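Local coordinates for phospholethanolamine N-methyltransferase 2 (Haemonchus contortus, PDB 4KRI), which probably methylates phosphomonomethylethanolamine, using S-adenosylmethionine as methyl donor, in the later steps of nematode phosphocholine biosynthesis, at residues V6-I11 with T40-S45; F294-I299 with H422-F427; E336-Y341 with L414-D419. All blocks are in the same frame, centred on the assembly; numbering follows the deposited sequence.

In the fold
Contact 1 lies far from the chemistry, in the N-terminal part of the chain, its centre about 40 Å from that of contact 2 and about 54 Å from that of contact 3, with the centre of the chain in between. Contacts 2 and 3 belong to the methyltransferase half, their centres about 17 Å apart, and they meet at H422, whose N lies 3.1 Å from Y416 O, a probable hydrogen bond joining the end of helix 400-418 to the start of strand 422-430. Each touches a ligand: contact 2 runs beside S-adenosylhomocysteine through R296-C298, with D297 also in the substrate pocket, whereas Y341 of contact 3 holds the substrate phosphate.

Contact 1: V6-I11 with T40-S45; sequences VERQLI and TEQFGS
With its CG1 branch beside the backbone N and its CD1 turned back at chi2 (-46°), I11 offers the side of CG1 to Q42 and the tip CD1 to F43. Q42 likewise keeps CG beside its own N and then bends at chi2 (-73°), which swings the amide across to R8. The side chains of I11 and Q42 run antiparallel alongside one another, CG1 of I11 resting 3.9 Å from CB of Q42, while CD1 of I11 lies 3.6 Å from CZ of F43. Beside this apolar patch the aliphatic CG of R8 packs 3.6 Å from NE2 of Q42, the guanidinium and amide planes nearly perpendicular (85°). A type I turn from T40 to F43, closed by F43 N to T40 O, places both Q42 and F43 at helix 5-18.

I11 and F43 both reach I68 of strand 64-70, one of the parallel strands of the N-terminal region, and I11 also packs on L39 of helix 33-40; helix 5-18 and the loop thus share that strand as a floor. No direct hydrogen bond crosses between the segments. Instead a single water donates to the main-chain O of R8, at 2.7 Å, and to OE1 of Q42, at 3.1 Å. The loop is therefore held by van der Waals packing on its inner side and by a water-mediated polar link at its more exposed margin.

Contact 2: F294-I299 with H422-F427; sequences FSRDCI and HNWNFF. With SAH (S-adenosyl-L-homocysteine), chain D.
W424 presents the N-H edge of its indole to D297, and the two side chains meet at about a right angle. NE1 of W424 donates to OD1 of D297 over 2.7 Å in an almost straight bond (168°); the acceptor sits in the plane of the indole, whereas the donor meets OD1 on its syn side, tilted 30° out of the carboxylate plane. OD1 takes a second hydrogen bond, with T325 OG1, while NE of R296 is paired by charge with OD2 of D297 in a salt bridge at 3.0 Å.

The guanidinium of R296 comes obliquely to the benzo part of the same indole, its NH2 3.3 Å from CZ2 of W424 and the planes 51° apart. That NH2 bonds to P204 O, and NH1 to N210 OD1, helping to hold the group beside the ring. On the main-chain side, R296 O accepts a hydrogen bond from the amino N of S-adenosylhomocysteine at 3.1 Å.

Strand 290-296 ends here, at the ligand side of the Rossmann-type methyltransferase fold. Strand 320-329 pairs with it in parallel and with strand 422-430 antiparallel, so W424 spans an intervening strand to reach D297; Q209 of helix 206-215 touches its side chain, and the ring of F376 from helix 373-389 meets its ring.

Contact 3: E336-Y341 with L414-D419; sequences ESFKEY and LQYIAD. With 1SH (2-(methylamino)ethyl dihydrogen phosphate), chain E.
S337 meets Y416 hydroxyl to hydroxyl: its OG, turned away from its own backbone N, lies 3.2 Å from OH of Y416 in a hydrogen bond whose donor may be either group. OG sits at the edge of the tyrosine ring, close to its plane.

At F338 the chain comes over the tyrosine instead. Its CA stands above a face of the Y416 ring, 4.1 Å from the centroid, in a CH-pi contact, and its phenyl turns an edge to the face of Y416 in a T-shaped pair with centroids 5.3 Å apart and planes at 69°. The closest approach of F338 is CD1, 3.6 Å from CG of Y416. Together with Y341 these rings form an aromatic cluster at the crossing of the two helices, whose local axes pass 10.4 Å apart at 121°. H422, at the start of strand 422-430, packs on both F338 and Y416, joining the helix crossing to that strand.

One turn after S337, Y341 brings its CB to 3.5 Å from OH of Y416. Its ring takes CE2 of Y416 over one face, offset toward the rim, with CD2 of Y341 only 3.6 Å from that atom; the rings meet obliquely, planes 34° apart. Packing on this face probably helps to set the direction of the phenol, and OH of Y341 donates to O1 of the ligand phosphate at 2.7 Å. The same phosphomonomethylethanolamine is bonded by R345 from further along helix 336-345 and by K413, just before L414 on helix 400-418.

Contact 1: V6-I11 with T40-S45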
loop_
_atom_site.group_PDB
_atom_site.type_symbol
_atom_site.label_atom_id
_atom_site.label_comp_id
_atom_site.label_asym_id
_atom_site.label_seq_id
_atom_site.Cartn_x
_atom_site.Cartn_y
_atom_site.Cartn_z
ATOM N N VAL A 6 15.747 -9.671 12.109
ATOM C CA VAL A 6 14.308 -9.891 11.983
ATOM C C VAL A 6 13.544 -9.480 13.239
ATOM O O VAL A 6 12.524 -8.783 13.158
ATOM C CB VAL A 6 13.983 -11.347 11.667
ATOM C CG1 VAL A 6 12.475 -11.543 11.643
ATOM C CG2 VAL A 6 14.562 -11.710 10.327
ATOM N N GLU A 7 14.024 -9.914 14.401
ATOM C CA GLU A 7 13.342 -9.565 15.644
ATOM C C GLU A 7 13.362 -8.063 15.888
ATOM O O GLU A 7 12.402 -7.503 16.422
ATOM C CB GLU A 7 13.929 -10.329 16.835
ATOM C CG GLU A 7 13.495 -11.780 16.896
ATOM C CD GLU A 7 14.205 -12.662 15.895
ATOM O OE1 GLU A 7 15.388 -12.401 15.602
ATOM O OE2 GLU A 7 13.582 -13.628 15.407
ATOM N N ARG A 8 14.446 -7.398 15.490
ATOM C CA ARG A 8 14.481 -5.951 15.626
ATOM C C ARG A 8 13.417 -5.300 14.755
ATOM O O ARG A 8 12.770 -4.344 15.181
ATOM C CB ARG A 8 15.876 -5.393 15.340
ATOM C CG ARG A 8 16.847 -5.715 16.487
ATOM C CD ARG A 8 18.178 -5.027 16.326
ATOM N NE ARG A 8 18.046 -3.576 16.291
ATOM C CZ ARG A 8 18.161 -2.778 17.351
ATOM N NH1 ARG A 8 18.405 -3.284 18.559
ATOM N NH2 ARG A 8 18.038 -1.468 17.199
ATOM N N GLN A 9 13.202 -5.836 13.556
ATOM C CA GLN A 9 12.170 -5.276 12.692
ATOM C C GLN A 9 10.761 -5.511 13.258
ATOM O O GLN A 9 9.894 -4.640 13.141
ATOM C CB GLN A 9 12.289 -5.825 11.255
ATOM C CG GLN A 9 11.422 -5.057 10.276
ATOM C CD GLN A 9 11.335 -5.680 8.893
ATOM O OE1 GLN A 9 12.067 -6.621 8.560
ATOM N NE2 GLN A 9 10.428 -5.153 8.075
ATOM N N LEU A 10 10.536 -6.670 13.884
ATOM C CA LEU A 10 9.230 -6.941 14.490
ATOM C C LEU A 10 8.916 -5.896 15.555
ATOM O O LEU A 10 7.784 -5.409 15.640
ATOM C CB LEU A 10 9.169 -8.344 15.106
ATOM C CG LEU A 10 9.267 -9.496 14.114
ATOM C CD1 LEU A 10 9.052 -10.818 14.822
ATOM C CD2 LEU A 10 8.251 -9.312 13.009
ATOM N N ILE A 11 9.920 -5.553 16.360
ATOM C CA ILE A 11 9.727 -4.560 17.419
ATOM C C ILE A 11 9.587 -3.156 16.840
ATOM O O ILE A 11 8.835 -2.330 17.375
ATOM C CB ILE A 11 10.867 -4.626 18.473
ATOM C CG1 ILE A 11 10.903 -6.007 19.123
ATOM C CG2 ILE A 11 10.703 -3.553 19.541
ATOM C CD1 ILE A 11 9.545 -6.505 19.524
ATOM N N THR A 40 12.668 -11.327 23.373
ATOM C CA THR A 40 12.597 -10.977 24.790
ATOM C C THR A 40 13.662 -9.960 25.185
ATOM O O THR A 40 13.380 -9.027 25.937
ATOM C CB THR A 40 12.721 -12.227 25.688
ATOM O OG1 THR A 40 11.609 -13.102 25.449
ATOM C CG2 THR A 40 12.730 -11.831 27.160
ATOM N N GLU A 41 14.878 -10.129 24.670
ATOM C CA GLU A 41 15.992 -9.252 25.036
ATOM C C GLU A 41 15.824 -7.840 24.490
ATOM O O GLU A 41 16.566 -6.933 24.866
ATOM C CB GLU A 41 17.339 -9.832 24.578
ATOM C CG GLU A 41 17.847 -11.017 25.397
ATOM C CD GLU A 41 17.998 -10.713 26.883
ATOM O OE1 GLU A 41 18.810 -9.836 27.254
ATOM O OE2 GLU A 41 17.305 -11.363 27.690
ATOM N N GLN A 42 14.851 -7.661 23.604
ATOM C CA GLN A 42 14.539 -6.354 23.042
ATOM C C GLN A 42 13.840 -5.459 24.059
ATOM O O GLN A 42 13.768 -4.243 23.878
ATOM C CB GLN A 42 13.652 -6.514 21.807
ATOM C CG GLN A 42 14.388 -6.987 20.553
ATOM C CD GLN A 42 15.253 -5.899 19.958
ATOM O OE1 GLN A 42 14.747 -4.896 19.450
ATOM N NE2 GLN A 42 16.564 -6.079 20.036
ATOM N N PHE A 43 13.319 -6.057 25.126
ATOM C CA PHE A 43 12.543 -5.298 26.103
ATOM C C PHE A 43 13.321 -5.027 27.384
ATOM O O PHE A 43 14.194 -5.812 27.767
ATOM C CB PHE A 43 11.216 -6.010 26.404
ATOM C CG PHE A 43 10.311 -6.127 25.204
ATOM C CD1 PHE A 43 9.707 -4.999 24.673
ATOM C CD2 PHE A 43 10.069 -7.357 24.607
ATOM C CE1 PHE A 43 8.868 -5.092 23.567
ATOM C CE2 PHE A 43 9.238 -7.457 23.502
ATOM C CZ PHE A 43 8.637 -6.322 22.984
ATOM N N GLY A 44 13.001 -3.912 28.040
ATOM C CA GLY A 44 13.636 -3.542 29.301
ATOM C C GLY A 44 12.753 -3.782 30.513
ATOM O O GLY A 44 11.728 -4.453 30.421
ATOM N N SER A 45 13.146 -3.233 31.657
ATOM C CA SER A 45 12.515 -3.593 32.923
ATOM C C SER A 45 11.087 -3.073 33.091
ATOM O O SER A 45 10.391 -3.490 34.014
ATOM C CB SER A 45 13.388 -3.140 34.099
ATOM O OG SER A 45 13.628 -1.741 34.030
HETATM O O HOH W 1 13.632 -2.887 17.336
#

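Contact 2: F294-I299 with H422-F427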
loop_
_atom_site.group_PDB
_atom_site.type_symbol
_atom_site.label_atom_id
_atom_site.label_comp_id
_atom_site.label_asym_id
_atom_site.label_seq_id
_atom_site.Cartn_x
_atom_site.Cartn_y
_atom_site.Cartn_z
ATOM N N PHE A 294 7.532 9.936 -5.005
ATOM C CA PHE A 294 6.920 9.914 -6.322
ATOM C C PHE A 294 5.517 9.374 -6.167
ATOM O O PHE A 294 5.314 8.380 -5.474
ATOM C CB PHE A 294 7.732 8.961 -7.208
ATOM C CG PHE A 294 7.220 8.849 -8.624
ATOM C CD1 PHE A 294 7.134 9.968 -9.437
ATOM C CD2 PHE A 294 6.864 7.613 -9.151
ATOM C CE1 PHE A 294 6.683 9.862 -10.751
ATOM C CE2 PHE A 294 6.408 7.496 -10.466
ATOM C CZ PHE A 294 6.328 8.621 -11.269
ATOM N N SER A 295 4.538 9.989 -6.819
ATOM C CA SER A 295 3.200 9.417 -6.787
ATOM C C SER A 295 2.574 9.572 -8.142
ATOM O O SER A 295 2.381 10.684 -8.615
ATOM C CB SER A 295 2.332 10.071 -5.720
ATOM O OG SER A 295 1.067 9.422 -5.695
ATOM N N ARG A 296 2.266 8.451 -8.779
ATOM C CA ARG A 296 1.787 8.502 -10.157
ATOM C C ARG A 296 0.311 8.118 -10.260
ATOM O O ARG A 296 -0.039 6.935 -10.150
ATOM C CB ARG A 296 2.665 7.563 -10.984
ATOM C CG ARG A 296 2.331 7.527 -12.442
ATOM C CD ARG A 296 2.838 8.743 -13.199
ATOM N NE ARG A 296 1.946 8.898 -14.338
ATOM C CZ ARG A 296 2.049 8.172 -15.443
ATOM N NH1 ARG A 296 3.054 7.311 -15.569
ATOM N NH2 ARG A 296 1.171 8.319 -16.422
ATOM N N ASP A 297 -0.540 9.132 -10.414
ATOM C CA ASP A 297 -1.964 8.961 -10.662
ATOM C C ASP A 297 -2.665 8.197 -9.542
ATOM O O ASP A 297 -3.517 7.337 -9.779
ATOM C CB ASP A 297 -2.172 8.344 -12.053
ATOM C CG ASP A 297 -1.560 9.205 -13.145
ATOM O OD1 ASP A 297 -1.593 10.452 -13.003
ATOM O OD2 ASP A 297 -1.011 8.659 -14.117
ATOM N N CYS A 298 -2.308 8.572 -8.315
ATOM C CA CYS A 298 -2.858 7.984 -7.103
ATOM C C CYS A 298 -3.701 8.982 -6.314
ATOM O O CYS A 298 -4.773 8.636 -5.812
ATOM C CB CYS A 298 -1.707 7.484 -6.215
ATOM S SG CYS A 298 -2.087 7.294 -4.442
ATOM N N ILE A 299 -3.234 10.220 -6.195
ATOM C CA ILE A 299 -3.779 11.053 -5.123
ATOM C C ILE A 299 -5.173 11.613 -5.364
ATOM O O ILE A 299 -5.756 12.180 -4.454
ATOM C CB ILE A 299 -2.801 12.147 -4.603
ATOM C CG1 ILE A 299 -2.692 13.312 -5.579
ATOM C CG2 ILE A 299 -1.431 11.539 -4.291
ATOM C CD1 ILE A 299 -2.099 14.577 -4.932
ATOM N N HIS A 422 -12.232 17.110 -16.811
ATOM C CA HIS A 422 -11.171 16.173 -16.432
ATOM C C HIS A 422 -9.823 16.734 -16.876
ATOM O O HIS A 422 -9.617 16.982 -18.061
ATOM C CB HIS A 422 -11.435 14.836 -17.137
ATOM C CG HIS A 422 -10.657 13.682 -16.595
ATOM N ND1 HIS A 422 -11.144 12.392 -16.588
ATOM C CD2 HIS A 422 -9.408 13.612 -16.064
ATOM C CE1 HIS A 422 -10.241 11.582 -16.068
ATOM N NE2 HIS A 422 -9.181 12.296 -15.744
ATOM N N ASN A 423 -8.907 16.937 -15.932
ATOM C CA ASN A 423 -7.559 17.370 -16.273
ATOM C C ASN A 423 -6.523 16.367 -15.767
ATOM O O ASN A 423 -6.808 15.552 -14.883
ATOM C CB ASN A 423 -7.255 18.757 -15.675
ATOM C CG ASN A 423 -7.810 19.906 -16.501
ATOM O OD1 ASN A 423 -8.663 19.716 -17.376
ATOM N ND2 ASN A 423 -7.333 21.114 -16.221
ATOM N N TRP A 424 -5.317 16.431 -16.325
ATOM C CA TRP A 424 -4.233 15.556 -15.876
ATOM C C TRP A 424 -3.107 16.475 -15.451
ATOM O O TRP A 424 -2.500 17.149 -16.293
ATOM C CB TRP A 424 -3.777 14.619 -16.995
ATOM C CG TRP A 424 -2.808 13.550 -16.515
ATOM C CD1 TRP A 424 -2.867 12.870 -15.332
ATOM C CD2 TRP A 424 -1.627 13.079 -17.190
ATOM N NE1 TRP A 424 -1.810 11.986 -15.243
ATOM C CE2 TRP A 424 -1.032 12.105 -16.368
ATOM C CE3 TRP A 424 -1.021 13.390 -18.416
ATOM C CZ2 TRP A 424 0.143 11.430 -16.729
ATOM C CZ3 TRP A 424 0.145 12.719 -18.779
ATOM C CH2 TRP A 424 0.715 11.753 -17.934
ATOM N N ASN A 425 -2.850 16.530 -14.143
ATOM C CA ASN A 425 -1.977 17.549 -13.571
ATOM C C ASN A 425 -0.633 17.024 -13.070
ATOM O O ASN A 425 -0.540 15.889 -12.612
ATOM C CB ASN A 425 -2.692 18.262 -12.423
ATOM C CG ASN A 425 -3.825 19.148 -12.907
ATOM O OD1 ASN A 425 -3.813 19.616 -14.048
ATOM N ND2 ASN A 425 -4.795 19.401 -12.034
ATOM N N PHE A 426 0.382 17.883 -13.149
ATOM C CA PHE A 426 1.742 17.597 -12.699
ATOM C C PHE A 426 2.104 18.573 -11.575
ATOM O O PHE A 426 1.799 19.766 -11.652
ATOM C CB PHE A 426 2.700 17.791 -13.879
ATOM C CG PHE A 426 4.164 17.723 -13.512
ATOM C CD1 PHE A 426 4.852 16.529 -13.623
ATOM C CD2 PHE A 426 4.856 18.857 -13.101
ATOM C CE1 PHE A 426 6.198 16.454 -13.296
ATOM C CE2 PHE A 426 6.196 18.797 -12.773
ATOM C CZ PHE A 426 6.871 17.591 -12.870
ATOM N N PHE A 427 2.740 18.068 -10.529
ATOM C CA PHE A 427 3.225 18.901 -9.437
ATOM C C PHE A 427 4.604 18.400 -9.016
ATOM O O PHE A 427 4.813 17.199 -8.864
ATOM C CB PHE A 427 2.256 18.843 -8.251
ATOM C CG PHE A 427 2.880 19.208 -6.932
ATOM C CD1 PHE A 427 3.202 20.530 -6.634
ATOM C CD2 PHE A 427 3.123 18.232 -5.982
ATOM C CE1 PHE A 427 3.786 20.858 -5.412
ATOM C CE2 PHE A 427 3.711 18.550 -4.761
ATOM C CZ PHE A 427 4.037 19.866 -4.475
HETATM N N SAH D . 1.417 4.269 -9.531
HETATM C CA SAH D . 0.934 3.034 -10.202
HETATM C CB SAH D . -0.536 2.706 -9.727
HETATM C CG SAH D . -1.644 3.665 -10.145
HETATM S SD SAH D . -3.269 3.182 -9.480
HETATM C C SAH D . 1.099 3.112 -11.668
HETATM O O SAH D . 1.660 4.073 -12.175
HETATM O OXT SAH D . 0.883 2.117 -12.341
HETATM C "C5'" SAH D . -3.516 4.067 -7.929
HETATM C "C4'" SAH D . -3.124 3.364 -6.756
HETATM O "O4'" SAH D . -3.174 4.279 -5.630
HETATM C "C3'" SAH D . -4.100 2.297 -6.435
HETATM O "O3'" SAH D . -3.425 1.058 -6.433
HETATM C "C2'" SAH D . -4.604 2.608 -5.097
HETATM O "O2'" SAH D . -4.812 1.459 -4.309
HETATM C "C1'" SAH D . -3.533 3.489 -4.542
HETATM N N9 SAH D . -3.992 4.308 -3.366
HETATM C C8 SAH D . -5.061 5.135 -3.316
HETATM N N7 SAH D . -5.076 5.724 -2.116
HETATM C C5 SAH D . -4.011 5.292 -1.409
HETATM C C6 SAH D . -3.539 5.571 -0.119
HETATM N N6 SAH D . -4.201 6.443 0.717
HETATM N N1 SAH D . -2.412 4.948 0.288
HETATM C C2 SAH D . -1.755 4.096 -0.506
HETATM N N3 SAH D . -2.178 3.815 -1.752
HETATM C C4 SAH D . -3.305 4.385 -2.219
#

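Contact 3: E336-Y341 with L414-D419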
loop_
_atom_site.group_PDB
_atom_site.type_symbol
_atom_site.label_atom_id
_atom_site.label_comp_id
_atom_site.label_asym_id
_atom_site.label_seq_id
_atom_site.Cartn_x
_atom_site.Cartn_y
_atom_site.Cartn_z
ATOM N N GLU A 336 -23.191 16.549 -15.583
ATOM C CA GLU A 336 -23.764 15.585 -14.647
ATOM C C GLU A 336 -23.091 14.222 -14.809
ATOM O O GLU A 336 -22.912 13.481 -13.844
ATOM C CB GLU A 336 -25.290 15.492 -14.843
ATOM C CG GLU A 336 -26.002 14.476 -13.948
ATOM C CD GLU A 336 -25.941 14.821 -12.467
ATOM O OE1 GLU A 336 -25.645 15.988 -12.126
ATOM O OE2 GLU A 336 -26.191 13.918 -11.638
ATOM N N SER A 337 -22.709 13.906 -16.042
ATOM C CA SER A 337 -22.044 12.650 -16.346
ATOM C C SER A 337 -20.655 12.597 -15.709
ATOM O O SER A 337 -20.261 11.572 -15.186
ATOM C CB SER A 337 -21.935 12.473 -17.859
ATOM O OG SER A 337 -21.126 11.360 -18.174
ATOM N N PHE A 338 -19.929 13.710 -15.749
ATOM C CA PHE A 338 -18.607 13.754 -15.126
ATOM C C PHE A 338 -18.746 13.640 -13.616
ATOM O O PHE A 338 -17.977 12.940 -12.955
ATOM C CB PHE A 338 -17.890 15.052 -15.503
ATOM C CG PHE A 338 -16.563 15.244 -14.818
ATOM C CD1 PHE A 338 -15.457 14.474 -15.173
ATOM C CD2 PHE A 338 -16.416 16.204 -13.821
ATOM C CE1 PHE A 338 -14.229 14.655 -14.534
ATOM C CE2 PHE A 338 -15.196 16.389 -13.178
ATOM C CZ PHE A 338 -14.102 15.616 -13.537
ATOM N N LYS A 339 -19.733 14.336 -13.068
ATOM C CA LYS A 339 -19.975 14.322 -11.629
ATOM C C LYS A 339 -20.372 12.928 -11.128
ATOM O O LYS A 339 -19.950 12.507 -10.048
ATOM C CB LYS A 339 -21.012 15.394 -11.250
ATOM C CG LYS A 339 -20.434 16.824 -11.269
ATOM C CD LYS A 339 -21.385 17.871 -11.875
ATOM C CE LYS A 339 -22.450 18.349 -10.908
ATOM N NZ LYS A 339 -23.440 19.254 -11.591
ATOM N N GLU A 340 -21.163 12.207 -11.916
ATOM C CA GLU A 340 -21.519 10.834 -11.566
ATOM C C GLU A 340 -20.292 9.925 -11.634
ATOM O O GLU A 340 -20.142 9.024 -10.815
ATOM C CB GLU A 340 -22.633 10.292 -12.473
ATOM C CG GLU A 340 -23.991 10.952 -12.256
ATOM C CD GLU A 340 -25.059 10.392 -13.178
ATOM O OE1 GLU A 340 -24.768 9.414 -13.904
ATOM O OE2 GLU A 340 -26.187 10.933 -13.179
ATOM N N TYR A 341 -19.425 10.163 -12.614
ATOM C CA TYR A 341 -18.167 9.429 -12.736
ATOM C C TYR A 341 -17.300 9.704 -11.512
ATOM O O TYR A 341 -16.756 8.775 -10.908
ATOM C CB TYR A 341 -17.453 9.828 -14.041
ATOM C CG TYR A 341 -15.963 9.533 -14.108
ATOM C CD1 TYR A 341 -15.495 8.239 -14.291
ATOM C CD2 TYR A 341 -15.032 10.559 -14.022
ATOM C CE1 TYR A 341 -14.128 7.975 -14.359
ATOM C CE2 TYR A 341 -13.671 10.304 -14.082
ATOM C CZ TYR A 341 -13.230 9.019 -14.265
ATOM O OH TYR A 341 -11.877 8.778 -14.342
ATOM N N LEU A 414 -12.584 11.186 -22.830
ATOM C CA LEU A 414 -12.339 12.119 -23.922
ATOM C C LEU A 414 -13.355 13.272 -23.914
ATOM O O LEU A 414 -12.980 14.438 -24.064
ATOM C CB LEU A 414 -12.326 11.374 -25.267
ATOM C CG LEU A 414 -11.037 10.555 -25.437
ATOM C CD1 LEU A 414 -11.129 9.532 -26.561
ATOM C CD2 LEU A 414 -9.860 11.495 -25.663
ATOM N N GLN A 415 -14.626 12.957 -23.693
ATOM C CA GLN A 415 -15.640 14.001 -23.569
ATOM C C GLN A 415 -15.476 14.850 -22.292
ATOM O O GLN A 415 -15.746 16.058 -22.301
ATOM C CB GLN A 415 -17.047 13.404 -23.650
ATOM C CG GLN A 415 -18.146 14.459 -23.732
ATOM C CD GLN A 415 -17.970 15.405 -24.917
ATOM O OE1 GLN A 415 -17.791 14.966 -26.059
ATOM N NE2 GLN A 415 -18.015 16.713 -24.649
ATOM N N TYR A 416 -15.033 14.227 -21.201
ATOM C CA TYR A 416 -14.785 14.958 -19.960
ATOM C C TYR A 416 -13.664 15.967 -20.164
ATOM O O TYR A 416 -13.684 17.061 -19.593
ATOM C CB TYR A 416 -14.394 14.008 -18.820
ATOM C CG TYR A 416 -15.421 12.963 -18.462
ATOM C CD1 TYR A 416 -16.764 13.149 -18.750
ATOM C CD2 TYR A 416 -15.042 11.786 -17.828
ATOM C CE1 TYR A 416 -17.700 12.195 -18.422
ATOM C CE2 TYR A 416 -15.974 10.825 -17.500
ATOM C CZ TYR A 416 -17.300 11.037 -17.798
ATOM O OH TYR A 416 -18.232 10.082 -17.471
ATOM N N ILE A 417 -12.676 15.589 -20.968
ATOM C CA ILE A 417 -11.591 16.501 -21.302
ATOM C C ILE A 417 -12.132 17.645 -22.151
ATOM O O ILE A 417 -11.783 18.807 -21.945
ATOM C CB ILE A 417 -10.484 15.790 -22.083
ATOM C CG1 ILE A 417 -9.677 14.895 -21.149
ATOM C CG2 ILE A 417 -9.559 16.799 -22.757
ATOM C CD1 ILE A 417 -8.506 14.236 -21.827
ATOM N N ALA A 418 -12.991 17.301 -23.101
ATOM C CA ALA A 418 -13.561 18.280 -24.022
ATOM C C ALA A 418 -14.296 19.399 -23.293
ATOM O O ALA A 418 -14.235 20.564 -23.691
ATOM C CB ALA A 418 -14.481 17.590 -24.996
ATOM N N ASP A 419 -14.994 19.047 -22.224
ATOM C CA ASP A 419 -15.715 20.044 -21.439
ATOM C C ASP A 419 -14.802 20.759 -20.432
ATOM O O ASP A 419 -15.257 21.620 -19.676
ATOM C CB ASP A 419 -16.897 19.373 -20.729
ATOM C CG ASP A 419 -17.902 18.796 -21.700
ATOM O OD1 ASP A 419 -18.035 19.350 -22.812
ATOM O OD2 ASP A 419 -18.559 17.794 -21.355
HETATM O O4 1SH E . -9.479 6.371 -15.675
HETATM P P1 1SH E . -10.076 5.552 -14.534
HETATM O O1 1SH E . -11.011 6.346 -13.710
HETATM O O3 1SH E . -10.818 4.297 -15.131
HETATM O O2 1SH E . -8.894 5.088 -13.587
HETATM C C1 1SH E . -7.851 4.460 -14.127
HETATM C C2 1SH E . -6.657 4.240 -13.207
HETATM N N1 1SH E . -5.950 5.407 -12.759
HETATM C C3 1SH E . -4.999 4.991 -11.794
#